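Local coordinates for PA14 domain-containing protein (Clostridium clariflavum, PDB 6QDI) that probably senses plant biomass outside the cell for an RsgI-type anti-sigma factor, using tandem calcium-bound PA14 domains to bind sugars, at residues 9-14 against 179-184; 39-44 against 188-193; 84-89 against 111-116; 159-164 against 198-203. All coordinates share one frame; numbering follows the deposited sequence.

Interaction 1: residues 9-14 against 179-184. With CA (calcium ion), chain G.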
# COMPACT_ATOMS: atom_id res chain seq x y z
N PHE A 9 2.79 -4.29 -1.58
CA PHE A 9 2.56 -2.92 -1.13
C PHE A 9 2.39 -2.90 0.38
O PHE A 9 1.79 -3.80 0.97
CB PHE A 9 1.30 -2.36 -1.79
CG PHE A 9 1.43 -2.28 -3.30
CD1 PHE A 9 1.90 -1.13 -3.90
CD2 PHE A 9 1.02 -3.32 -4.12
CE1 PHE A 9 2.02 -1.05 -5.28
CE2 PHE A 9 1.14 -3.24 -5.50
CZ PHE A 9 1.63 -2.09 -6.05
N ASP A 10 2.87 -1.83 0.99
CA ASP A 10 2.91 -1.70 2.44
C ASP A 10 1.58 -1.26 3.04
O ASP A 10 1.48 -1.19 4.25
CB ASP A 10 3.99 -0.69 2.88
CG ASP A 10 5.03 -1.25 3.86
OD1 ASP A 10 5.03 -2.40 4.19
OD2 ASP A 10 6.02 -0.49 4.18
N ASN A 11 0.59 -0.93 2.23
CA ASN A 11 -0.73 -0.47 2.70
C ASN A 11 -1.82 -1.43 2.23
O ASN A 11 -1.58 -2.32 1.40
CB ASN A 11 -0.99 0.94 2.14
CG ASN A 11 -0.01 1.94 2.69
OD1 ASN A 11 0.35 1.89 3.86
ND2 ASN A 11 0.35 2.90 1.86
N ILE A 12 -3.05 -1.22 2.69
CA ILE A 12 -4.19 -2.09 2.29
C ILE A 12 -4.69 -1.84 0.88
O ILE A 12 -5.49 -2.63 0.40
CB ILE A 12 -5.38 -1.97 3.25
CG1 ILE A 12 -6.02 -0.58 3.25
CG2 ILE A 12 -4.98 -2.38 4.67
CD1 ILE A 12 -7.45 -0.58 3.73
N ASP A 13 -4.24 -0.77 0.23
CA ASP A 13 -4.90 -0.23 -0.97
C ASP A 13 -3.95 -0.15 -2.15
O ASP A 13 -4.11 0.74 -2.99
CB ASP A 13 -5.48 1.15 -0.64
CG ASP A 13 -4.42 2.19 -0.29
OD1 ASP A 13 -3.25 1.78 -0.06
OD2 ASP A 13 -4.79 3.38 -0.25
N LEU A 14 -2.98 -1.05 -2.23
CA LEU A 14 -2.11 -1.12 -3.43
C LEU A 14 -1.34 0.18 -3.61
O LEU A 14 -1.08 0.61 -4.75
CB LEU A 14 -2.90 -1.55 -4.67
CG LEU A 14 -3.67 -2.86 -4.50
CD1 LEU A 14 -4.72 -2.97 -5.60
CD2 LEU A 14 -2.75 -4.06 -4.46
N ILE A 179 5.90 9.29 3.98
CA ILE A 179 4.64 9.33 4.69
C ILE A 179 3.54 9.03 3.66
O ILE A 179 3.02 9.90 3.00
CB ILE A 179 4.41 10.65 5.40
CG1 ILE A 179 5.63 11.15 6.17
CG2 ILE A 179 3.15 10.54 6.29
CD1 ILE A 179 6.24 10.16 7.10
N ASP A 180 3.24 7.74 3.55
CA ASP A 180 2.26 7.26 2.57
C ASP A 180 1.61 6.03 3.16
O ASP A 180 2.00 4.91 2.83
CB ASP A 180 2.98 6.94 1.27
CG ASP A 180 2.05 6.57 0.15
OD1 ASP A 180 0.86 6.88 0.25
OD2 ASP A 180 2.52 6.01 -0.86
N PHE A 181 0.65 6.24 4.06
CA PHE A 181 0.11 5.16 4.88
C PHE A 181 -1.39 5.00 4.72
O PHE A 181 -2.15 5.98 4.71
CB PHE A 181 0.36 5.46 6.37
CG PHE A 181 1.80 5.30 6.78
CD1 PHE A 181 2.32 4.06 7.00
CD2 PHE A 181 2.62 6.41 6.92
CE1 PHE A 181 3.61 3.90 7.42
CE2 PHE A 181 3.95 6.24 7.26
CZ PHE A 181 4.45 4.98 7.53
N ASN A 182 -1.83 3.74 4.67
CA ASN A 182 -3.24 3.40 4.77
C ASN A 182 -3.27 2.05 5.43
O ASN A 182 -3.00 1.02 4.80
CB ASN A 182 -3.93 3.42 3.42
CG ASN A 182 -5.41 3.08 3.54
OD1 ASN A 182 -5.87 2.70 4.61
ND2 ASN A 182 -6.13 3.19 2.45
N TRP A 183 -3.52 2.06 6.74
CA TRP A 183 -3.47 0.86 7.55
C TRP A 183 -4.82 0.14 7.60
O TRP A 183 -4.90 -0.88 8.29
CB TRP A 183 -3.06 1.18 8.99
CG TRP A 183 -1.74 1.88 9.16
CD1 TRP A 183 -0.50 1.30 9.19
CD2 TRP A 183 -1.54 3.29 9.40
NE1 TRP A 183 0.46 2.28 9.38
CE2 TRP A 183 -0.15 3.49 9.54
CE3 TRP A 183 -2.39 4.38 9.54
CZ2 TRP A 183 0.40 4.76 9.84
CZ3 TRP A 183 -1.85 5.63 9.77
CH2 TRP A 183 -0.48 5.79 9.93
N GLY A 184 -5.86 0.66 6.97
CA GLY A 184 -7.20 0.15 7.27
C GLY A 184 -7.46 0.34 8.74
O GLY A 184 -7.31 1.45 9.27
CA CA G . 1.18 -1.81 6.54
O HOH W 1 2.97 -3.24 5.90
O HOH W 2 0.01 0.32 6.15
O HOH W 3 3.02 -0.15 6.69

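Interaction 2: residues 39-44 against 188-193. With CA (calcium ion), chain G.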
# COMPACT_ATOMS: atom_id res chain seq x y z
N ILE A 39 8.11 -5.73 3.72
CA ILE A 39 6.77 -5.27 4.07
C ILE A 39 6.70 -5.20 5.58
O ILE A 39 6.92 -6.22 6.26
CB ILE A 39 5.72 -6.26 3.50
CG1 ILE A 39 5.72 -6.22 1.96
CG2 ILE A 39 4.31 -5.96 4.00
CD1 ILE A 39 5.15 -4.95 1.37
N ARG A 40 6.35 -4.03 6.10
CA ARG A 40 6.24 -3.81 7.55
C ARG A 40 5.29 -4.86 8.13
O ARG A 40 4.19 -5.10 7.60
CB ARG A 40 5.71 -2.38 7.84
CG ARG A 40 5.68 -2.02 9.34
CD ARG A 40 7.01 -1.41 9.77
NE ARG A 40 7.10 -0.23 8.95
CZ ARG A 40 6.74 0.99 9.31
NH1 ARG A 40 6.34 1.22 10.53
NH2 ARG A 40 6.76 1.98 8.41
N ASN A 41 5.66 -5.43 9.26
CA ASN A 41 4.91 -6.51 9.91
C ASN A 41 3.83 -5.92 10.81
O ASN A 41 3.86 -6.09 12.03
CB ASN A 41 5.84 -7.43 10.70
CG ASN A 41 5.14 -8.64 11.18
OD1 ASN A 41 4.11 -9.03 10.60
ND2 ASN A 41 5.72 -9.30 12.18
N ASP A 42 2.86 -5.25 10.18
CA ASP A 42 1.81 -4.55 10.90
C ASP A 42 0.41 -5.05 10.57
O ASP A 42 -0.57 -4.46 11.03
CB ASP A 42 1.88 -3.05 10.68
CG ASP A 42 1.60 -2.64 9.24
OD1 ASP A 42 1.39 -3.51 8.40
OD2 ASP A 42 1.57 -1.43 8.94
N GLU A 43 0.30 -6.09 9.74
CA GLU A 43 -0.99 -6.70 9.39
C GLU A 43 -1.82 -5.91 8.39
O GLU A 43 -2.98 -6.24 8.18
CB GLU A 43 -1.83 -7.11 10.61
CG GLU A 43 -1.06 -7.81 11.71
CD GLU A 43 -1.88 -8.12 12.92
OE1 GLU A 43 -3.14 -8.07 12.86
OE2 GLU A 43 -1.25 -8.40 13.99
N SER A 44 -1.21 -4.90 7.74
CA SER A 44 -1.91 -4.12 6.70
C SER A 44 -1.07 -4.11 5.43
O SER A 44 -0.04 -3.43 5.38
CB SER A 44 -2.23 -2.72 7.15
OG SER A 44 -1.12 -2.01 7.58
N PRO A 188 0.28 1.17 13.35
CA PRO A 188 1.51 1.34 12.58
C PRO A 188 2.59 0.31 12.85
O PRO A 188 3.54 0.23 12.07
CB PRO A 188 1.96 2.78 12.98
CG PRO A 188 0.68 3.46 13.34
CD PRO A 188 -0.05 2.38 14.12
N SER A 189 2.44 -0.44 13.94
CA SER A 189 3.37 -1.48 14.33
C SER A 189 2.60 -2.40 15.23
O SER A 189 1.63 -1.97 15.87
CB SER A 189 4.56 -0.89 15.09
OG SER A 189 5.36 -1.93 15.58
N LYS A 190 3.04 -3.65 15.35
CA LYS A 190 2.48 -4.53 16.37
C LYS A 190 2.76 -4.04 17.77
O LYS A 190 2.13 -4.53 18.70
CB LYS A 190 2.96 -5.98 16.20
CG LYS A 190 2.35 -6.67 15.00
CD LYS A 190 2.97 -8.03 14.80
CE LYS A 190 2.47 -8.72 13.55
NZ LYS A 190 1.34 -9.60 13.82
N SER A 191 3.70 -3.10 17.96
CA SER A 191 3.90 -2.51 19.27
C SER A 191 2.78 -1.58 19.70
O SER A 191 2.71 -1.18 20.85
CB SER A 191 5.22 -1.73 19.29
OG SER A 191 5.17 -0.62 18.42
N ILE A 192 1.87 -1.26 18.77
CA ILE A 192 0.72 -0.36 18.99
C ILE A 192 -0.54 -1.19 19.01
O ILE A 192 -0.85 -1.91 18.05
CB ILE A 192 0.68 0.75 17.92
CG1 ILE A 192 1.97 1.58 17.97
CG2 ILE A 192 -0.55 1.60 18.02
CD1 ILE A 192 2.08 2.53 19.17
N ASN A 193 -1.28 -1.12 20.10
CA ASN A 193 -2.50 -1.88 20.25
C ASN A 193 -3.46 -1.62 19.08
O ASN A 193 -3.62 -0.48 18.61
CB ASN A 193 -3.19 -1.54 21.56
CG ASN A 193 -4.29 -2.52 21.89
OD1 ASN A 193 -4.08 -3.72 21.94
ND2 ASN A 193 -5.45 -2.01 22.06
CA CA G . 1.18 -1.81 6.54
O HOH W 1 2.97 -3.24 5.90
O HOH W 4 5.28 -4.78 13.96
O HOH W 5 2.96 0.86 9.40
O HOH W 3 3.02 -0.15 6.69
O HOH W 2 0.01 0.32 6.15

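Interaction 3: residues 84-89 against 111-116. With CA (calcium ion), chain D.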
# COMPACT_ATOMS: atom_id res chain seq x y z
N TRP A 84 -13.82 -7.28 -2.97
CA TRP A 84 -12.85 -6.37 -2.35
C TRP A 84 -13.43 -5.87 -1.04
O TRP A 84 -13.86 -4.74 -0.91
CB TRP A 84 -12.54 -5.24 -3.30
CG TRP A 84 -11.33 -4.44 -2.97
CD1 TRP A 84 -11.29 -3.14 -2.54
CD2 TRP A 84 -9.96 -4.86 -3.09
NE1 TRP A 84 -9.99 -2.74 -2.40
CE2 TRP A 84 -9.15 -3.77 -2.72
CE3 TRP A 84 -9.34 -6.05 -3.48
CZ2 TRP A 84 -7.75 -3.82 -2.78
CZ3 TRP A 84 -7.97 -6.12 -3.51
CH2 TRP A 84 -7.17 -5.00 -3.16
N ASP A 85 -13.46 -6.76 -0.05
CA ASP A 85 -14.14 -6.46 1.21
C ASP A 85 -13.44 -7.16 2.36
O ASP A 85 -12.51 -7.95 2.16
CB ASP A 85 -15.65 -6.73 1.13
CG ASP A 85 -15.94 -8.19 0.90
OD1 ASP A 85 -15.39 -9.04 1.64
OD2 ASP A 85 -16.74 -8.48 -0.02
N ASN A 86 -13.90 -6.82 3.58
CA ASN A 86 -13.25 -7.32 4.80
C ASN A 86 -13.72 -8.62 5.30
O ASN A 86 -13.27 -9.06 6.36
CB ASN A 86 -13.36 -6.25 5.88
CG ASN A 86 -12.48 -5.08 5.54
OD1 ASN A 86 -11.30 -5.22 5.54
ND2 ASN A 86 -13.06 -3.96 5.16
N LEU A 87 -14.63 -9.27 4.59
CA LEU A 87 -15.03 -10.57 4.99
C LEU A 87 -13.84 -11.55 4.75
O LEU A 87 -12.74 -11.23 4.15
CB LEU A 87 -16.28 -10.99 4.22
CG LEU A 87 -17.48 -10.04 4.31
CD1 LEU A 87 -18.60 -10.53 3.40
CD2 LEU A 87 -17.93 -9.96 5.77
N VAL A 88 -14.10 -12.77 5.16
CA VAL A 88 -13.29 -13.93 4.80
C VAL A 88 -14.13 -14.76 3.86
O VAL A 88 -15.28 -15.11 4.17
CB VAL A 88 -12.88 -14.71 6.04
CG1 VAL A 88 -12.18 -16.00 5.65
CG2 VAL A 88 -11.97 -13.83 6.92
N GLY A 89 -13.58 -15.06 2.68
CA GLY A 89 -14.33 -15.77 1.64
C GLY A 89 -13.71 -17.11 1.37
O GLY A 89 -12.55 -17.23 1.05
N PHE A 111 -5.84 -7.88 -0.55
CA PHE A 111 -5.39 -7.17 0.64
C PHE A 111 -5.63 -7.92 1.91
O PHE A 111 -6.61 -8.67 2.03
CB PHE A 111 -5.97 -5.73 0.73
CG PHE A 111 -7.44 -5.62 1.11
CD1 PHE A 111 -7.83 -5.54 2.45
CD2 PHE A 111 -8.43 -5.56 0.15
CE1 PHE A 111 -9.15 -5.41 2.80
CE2 PHE A 111 -9.76 -5.40 0.51
CZ PHE A 111 -10.14 -5.33 1.82
N ASN A 112 -4.79 -7.63 2.90
CA ASN A 112 -5.01 -8.00 4.30
C ASN A 112 -5.23 -6.75 5.10
O ASN A 112 -4.40 -5.84 5.07
CB ASN A 112 -3.86 -8.80 4.88
CG ASN A 112 -4.24 -9.40 6.22
OD1 ASN A 112 -5.42 -9.56 6.49
ND2 ASN A 112 -3.26 -9.74 7.07
N ASN A 113 -6.33 -6.70 5.86
CA ASN A 113 -6.66 -5.58 6.74
C ASN A 113 -6.83 -6.13 8.17
O ASN A 113 -7.95 -6.26 8.65
CB ASN A 113 -7.92 -4.90 6.26
CG ASN A 113 -8.28 -3.68 7.08
OD1 ASN A 113 -7.54 -3.18 7.89
ND2 ASN A 113 -9.44 -3.17 6.81
N THR A 114 -5.68 -6.40 8.79
CA THR A 114 -5.51 -6.98 10.15
C THR A 114 -5.74 -8.48 10.18
O THR A 114 -6.43 -9.07 9.33
CB THR A 114 -6.33 -6.32 11.26
OG1 THR A 114 -7.71 -6.72 11.23
CG2 THR A 114 -6.21 -4.81 11.21
N GLY A 115 -5.16 -9.11 11.18
CA GLY A 115 -5.35 -10.52 11.42
C GLY A 115 -4.67 -11.38 10.39
O GLY A 115 -3.71 -10.99 9.73
N ASN A 116 -5.17 -12.60 10.28
CA ASN A 116 -4.66 -13.56 9.34
C ASN A 116 -4.75 -12.99 7.92
O ASN A 116 -5.67 -12.23 7.59
CB ASN A 116 -5.51 -14.84 9.40
CG ASN A 116 -4.78 -16.10 8.90
OD1 ASN A 116 -3.65 -16.05 8.39
ND2 ASN A 116 -5.46 -17.23 9.04
CA CA D . -7.23 -10.46 7.67
O HOH W 6 -11.04 -2.41 4.24

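Interaction 4: residues 159-164 against 198-203. With CA (calcium ion), chain F.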
# COMPACT_ATOMS: atom_id res chain seq x y z
N TYR A 159 10.15 8.94 13.20
CA TYR A 159 8.81 8.71 13.72
C TYR A 159 8.80 8.36 15.18
O TYR A 159 9.76 7.78 15.71
CB TYR A 159 8.11 7.57 12.98
CG TYR A 159 8.53 6.12 13.22
CD1 TYR A 159 8.15 5.43 14.36
CD2 TYR A 159 9.28 5.44 12.27
CE1 TYR A 159 8.47 4.10 14.52
CE2 TYR A 159 9.59 4.11 12.42
CZ TYR A 159 9.21 3.43 13.56
OH TYR A 159 9.51 2.11 13.67
N GLU A 160 7.67 8.69 15.81
CA GLU A 160 7.36 8.27 17.18
C GLU A 160 5.90 7.79 17.10
O GLU A 160 5.02 8.54 16.68
CB GLU A 160 7.48 9.44 18.17
CG GLU A 160 8.89 9.97 18.29
CD GLU A 160 8.89 11.36 18.91
OE1 GLU A 160 8.77 12.35 18.18
OE2 GLU A 160 8.91 11.43 20.15
N TYR A 161 5.67 6.51 17.48
CA TYR A 161 4.33 5.92 17.49
C TYR A 161 3.81 5.84 18.92
O TYR A 161 4.52 5.37 19.80
CB TYR A 161 4.34 4.53 16.87
CG TYR A 161 4.76 4.41 15.41
CD1 TYR A 161 4.71 5.47 14.53
CD2 TYR A 161 5.17 3.20 14.90
CE1 TYR A 161 5.07 5.36 13.19
CE2 TYR A 161 5.54 3.05 13.58
CZ TYR A 161 5.50 4.13 12.70
OH TYR A 161 5.87 3.94 11.41
N PHE A 162 2.58 6.33 19.09
CA PHE A 162 1.92 6.46 20.39
C PHE A 162 0.68 5.59 20.47
O PHE A 162 -0.11 5.50 19.51
CB PHE A 162 1.51 7.91 20.58
CG PHE A 162 2.70 8.86 20.65
CD1 PHE A 162 3.37 9.07 21.85
CD2 PHE A 162 3.11 9.56 19.53
CE1 PHE A 162 4.45 9.95 21.93
CE2 PHE A 162 4.17 10.45 19.60
CZ PHE A 162 4.84 10.64 20.79
N ASP A 163 0.51 4.95 21.63
CA ASP A 163 -0.62 4.05 21.84
C ASP A 163 -1.92 4.75 22.13
O ASP A 163 -3.00 4.16 22.01
CB ASP A 163 -0.31 3.06 22.97
CG ASP A 163 -0.45 1.59 22.62
OD1 ASP A 163 -0.77 1.25 21.48
OD2 ASP A 163 -0.19 0.76 23.54
N GLU A 164 -1.87 6.01 22.55
CA GLU A 164 -3.06 6.84 22.69
C GLU A 164 -3.17 7.75 21.48
O GLU A 164 -2.17 8.00 20.80
CB GLU A 164 -2.99 7.69 23.97
CG GLU A 164 -3.01 6.85 25.23
CD GLU A 164 -4.39 6.37 25.60
OE1 GLU A 164 -5.42 7.05 25.36
OE2 GLU A 164 -4.44 5.28 26.20
N PHE A 198 -4.84 5.80 18.00
CA PHE A 198 -3.39 5.86 18.11
C PHE A 198 -2.95 7.13 17.40
O PHE A 198 -3.74 7.78 16.72
CB PHE A 198 -2.72 4.60 17.56
CG PHE A 198 -3.00 4.34 16.10
CD1 PHE A 198 -2.31 5.00 15.10
CD2 PHE A 198 -3.97 3.41 15.71
CE1 PHE A 198 -2.62 4.76 13.75
CE2 PHE A 198 -4.23 3.18 14.37
CZ PHE A 198 -3.56 3.83 13.39
N SER A 199 -1.67 7.49 17.57
CA SER A 199 -1.18 8.71 16.96
C SER A 199 0.30 8.60 16.65
O SER A 199 0.99 7.68 17.13
CB SER A 199 -1.51 9.92 17.83
OG SER A 199 -1.00 9.79 19.14
N VAL A 200 0.78 9.52 15.83
CA VAL A 200 2.14 9.51 15.32
C VAL A 200 2.65 10.94 15.25
O VAL A 200 1.93 11.84 14.86
CB VAL A 200 2.21 8.89 13.92
CG1 VAL A 200 3.65 8.85 13.43
CG2 VAL A 200 1.62 7.49 13.88
N ARG A 201 3.93 11.11 15.61
CA ARG A 201 4.65 12.33 15.30
C ARG A 201 5.81 12.01 14.39
O ARG A 201 6.67 11.19 14.71
CB ARG A 201 5.18 12.99 16.58
CG ARG A 201 6.10 14.19 16.35
CD ARG A 201 6.26 15.04 17.59
NE ARG A 201 6.82 14.27 18.70
CZ ARG A 201 6.44 14.37 19.96
NH1 ARG A 201 5.47 15.19 20.34
NH2 ARG A 201 7.02 13.60 20.87
N TRP A 202 5.87 12.67 13.23
CA TRP A 202 7.01 12.62 12.33
C TRP A 202 7.74 13.96 12.41
O TRP A 202 7.11 15.02 12.36
CB TRP A 202 6.58 12.34 10.88
CG TRP A 202 6.13 10.94 10.63
CD1 TRP A 202 6.93 9.86 10.49
CD2 TRP A 202 4.78 10.48 10.45
NE1 TRP A 202 6.19 8.75 10.25
CE2 TRP A 202 4.86 9.11 10.21
CE3 TRP A 202 3.53 11.10 10.46
CZ2 TRP A 202 3.72 8.33 9.98
CZ3 TRP A 202 2.41 10.34 10.25
CH2 TRP A 202 2.51 8.97 10.00
N THR A 203 9.06 13.89 12.49
CA THR A 203 9.88 15.07 12.53
C THR A 203 11.12 14.92 11.65
O THR A 203 11.66 13.84 11.45
CB THR A 203 10.32 15.38 13.98
OG1 THR A 203 11.01 14.27 14.55
CG2 THR A 203 9.18 15.83 14.86
CA CA F . -4.83 2.84 21.46
O HOH W 7 9.30 12.35 15.49
O HOH W 8 -3.18 1.72 20.21
O HOH W 9 -4.02 1.77 23.45
O HOH W 10 -6.22 4.17 22.81

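Interaction 1: residues 9-14 against 179-184
The junction between the two PA14 domains runs through a pair of asparagines, Asn11 in the calcium-binding loop after strand 4-9 and Asn182 on strand 180-184. Asn11 holds its CG anti to the carbonyl carbon (chi1 -64°), which carries the amide to the strand backbone. There its ND2 gives an almost straight hydrogen bond to Asp180 O (2.8 Å), with the acceptor in the amide plane. Its OD1 takes the N-H of Asn182 from above the carbonyl plane (3.0 Å) and also accepts from a calcium-bound water. A backbone bond from Ile12 N to Asn182 O (3.1 Å) adds a main-chain link. The Asn182 side chain works at both ends: OD1 accepts from Gly184 N, two residues on, in an Asx turn, while ND2 reaches Asp13 OD2 (3.0 Å) from above the carboxylate plane. That OD2 also forms a salt bridge with Arg274, and OD1 of Asp13 bonds Thr15. Ile12 supplies the apolar cover, its CD1 resting 3.6 Å from Gly184 CA. Next door, the carbonyl O of Asp10 binds the calcium ion together with Asp42 and Ser44. Strand 271-279 pairs with 180-184 and brings Arg274 to both Asp13 and Asp180, whereas strand 44-53 flanks the other partner through Ser44, against Ile12, and Ser46, which bonds Asn11 O.

Interaction 2: residues 39-44 against 188-193
Lys190 stretches from a type I beta turn, Ser189 to Ile192, across the domain junction to Asn41 and Glu43 in the calcium loop that precedes strand 44-53. From CB the chain sets off with CG anti to the carbonyl carbon and runs extended over the carbonyl of Asn41, the centre of an inverse gamma turn. CG lies 3.4 Å from Asn41 O, CD follows at nearly the same distance, and CE is closest to that oxygen at 3.3 Å. CE also meets the side-chain amide of Asn41, which crosses it at a slant. A bend at the last torsion (chi4 -93°) then swings NZ out to Glu43, where it forms a salt bridge with OE2 (2.9 Å), approaching on the anti side of the carboxylate. Val32 O is a second partner of NZ, and Glu43 OE1 is held by Gly115 N, so the pair is gripped at both ends. At the root of the lysine a water accepts from Lys190 N and donates to Asn41 O (2.7 Å). Deeper in, both carboxylate oxygens of Asp42 bind the calcium ion, whose other ligands are O and OG of Ser44, Asp10 O and three waters. An Asx turn from Asp42 OD1 to Ser44 N fixes this bidentate carboxylate. Arg40, on the same loop, sends NH2 to a salt bridge with Asp176 of the second domain. Beside it a second bridging water donates to Asp42 OD2 at 2.7 Å and to Pro188 O at 2.8 Å.

Interaction 3: residues 84-89 against 111-116
Phe111 turns its CG between its own backbone N and carbonyl carbon (chi1 74°), and Trp84 sets its CG anti to the backbone N (chi1 -164°); these two choices bring the rings together. The result is a T-shaped, edge-to-face pair in which the phenyl edge points into one face of the indole, with the planes 70° apart. The centroids of Phe111 and the six-membered ring of Trp84 are 4.6 Å apart, and Phe111 CD2 stands over the middle of the indole, 3.5 Å from Trp84 CE2. Two oxygens also approach the phenyl ring: Asp85 O lies 3.5 Å from Phe111 CZ, and Asn86 OD1 sits near the ring plane, beside CE1. This packing places the loop after strand 78-83 against the end of strand 104-113 in the first PA14 domain, where the strand runs into a calcium-binding loop. Phe111 and Asn113 face residues 84-86, and Asn112 between them directs its side chain the other way, to the metal. The calcium ion is bound by Asn112 OD1, Thr114 O and Asn116 O, with Asp68 and Asn69 adding further ligands. Asn112 ND2 hydrogen-bonds Gly115 O (3.0 Å), bracing the amide that presents OD1. Across the contact, Asn113 ND2 gives a hydrogen bond to Asn86 OD1 (3.0 Å) from above its carbonyl plane. Asn113 OD1 looks to the second domain and accepts from Val185 N. On the outer side a water accepts from Asn86 ND2 at 2.7 Å and, weakly, from Asn113 ND2.

Interaction 4: residues 159-164 against 198-203
Tyr161 and Val200 lie side by side on the buried face of this strand pair, CG1 of Val200 meeting the ring edge of the tyrosine at CD1 (3.7 Å). The same methyl sits over the centre of the Trp202 indole, and Tyr159 brings its CB to Trp202 NE1 (3.5 Å). Polar tips are satisfied here by the neighbouring strand 170-176: Tyr161 OH and Trp202 NE1 both reach Asp176, and Tyr159 OH reaches Glu172. Strands 159-162 and 198-203 run antiparallel within a sheet of the second PA14 domain. Hydrogen-bonded pairs at Glu160-Arg201 and Phe162-Ser199 alternate with non-hydrogen-bonded ones at Tyr159-Trp202 and Tyr161-Val200. The opposite face is buried at Phe162 and Ser199 but looser at Glu160 and Arg201, both partly exposed, which point the same way and join in a side-on, two-nitrogen salt bridge: NE gives a nearly straight bond to OE1 (2.8 Å) and NH2 goes to OE2 (3.0 Å). Both acceptors lie in the guanidinium plane, but the carboxylate is twisted 45° from it. A water lies 2.7 Å from Glu160 OE1 and the same distance from Thr203 OG1. Phe162 points its ring edge at one face of the Arg201 guanidinium, CZ lying over it, the planes nearly perpendicular. Where the strands part, Ser199 OG donates to Glu164 O (2.7 Å), next to Asp163, whose carbonyl O binds a calcium ion completed by Asp195, Lys197 and waters.

How the interactions relate
From the N terminus, residues 9-14 and then 39-44 reach forward from the first PA14 domain to the second. Residues 84-89 meet 111-116 before either long loop closes, so interaction 3 lies within the spans of both interactions 1 and 2 and stays inside one domain. Segment 159-164 follows; interaction 1 closes at 179-184, interaction 2 at 188-193 and interaction 4 at 198-203, so these three cross one another. Interactions 1 and 2 join the domains around a shared calcium ion, whereas interaction 4 pairs strands 157-162 and 198-207 within the second. Glu43 bonds Thr114, linking interaction 2 to interaction 3, while Arg40 to Tyr161 and Asn193 to Asp163 link it to interaction 4.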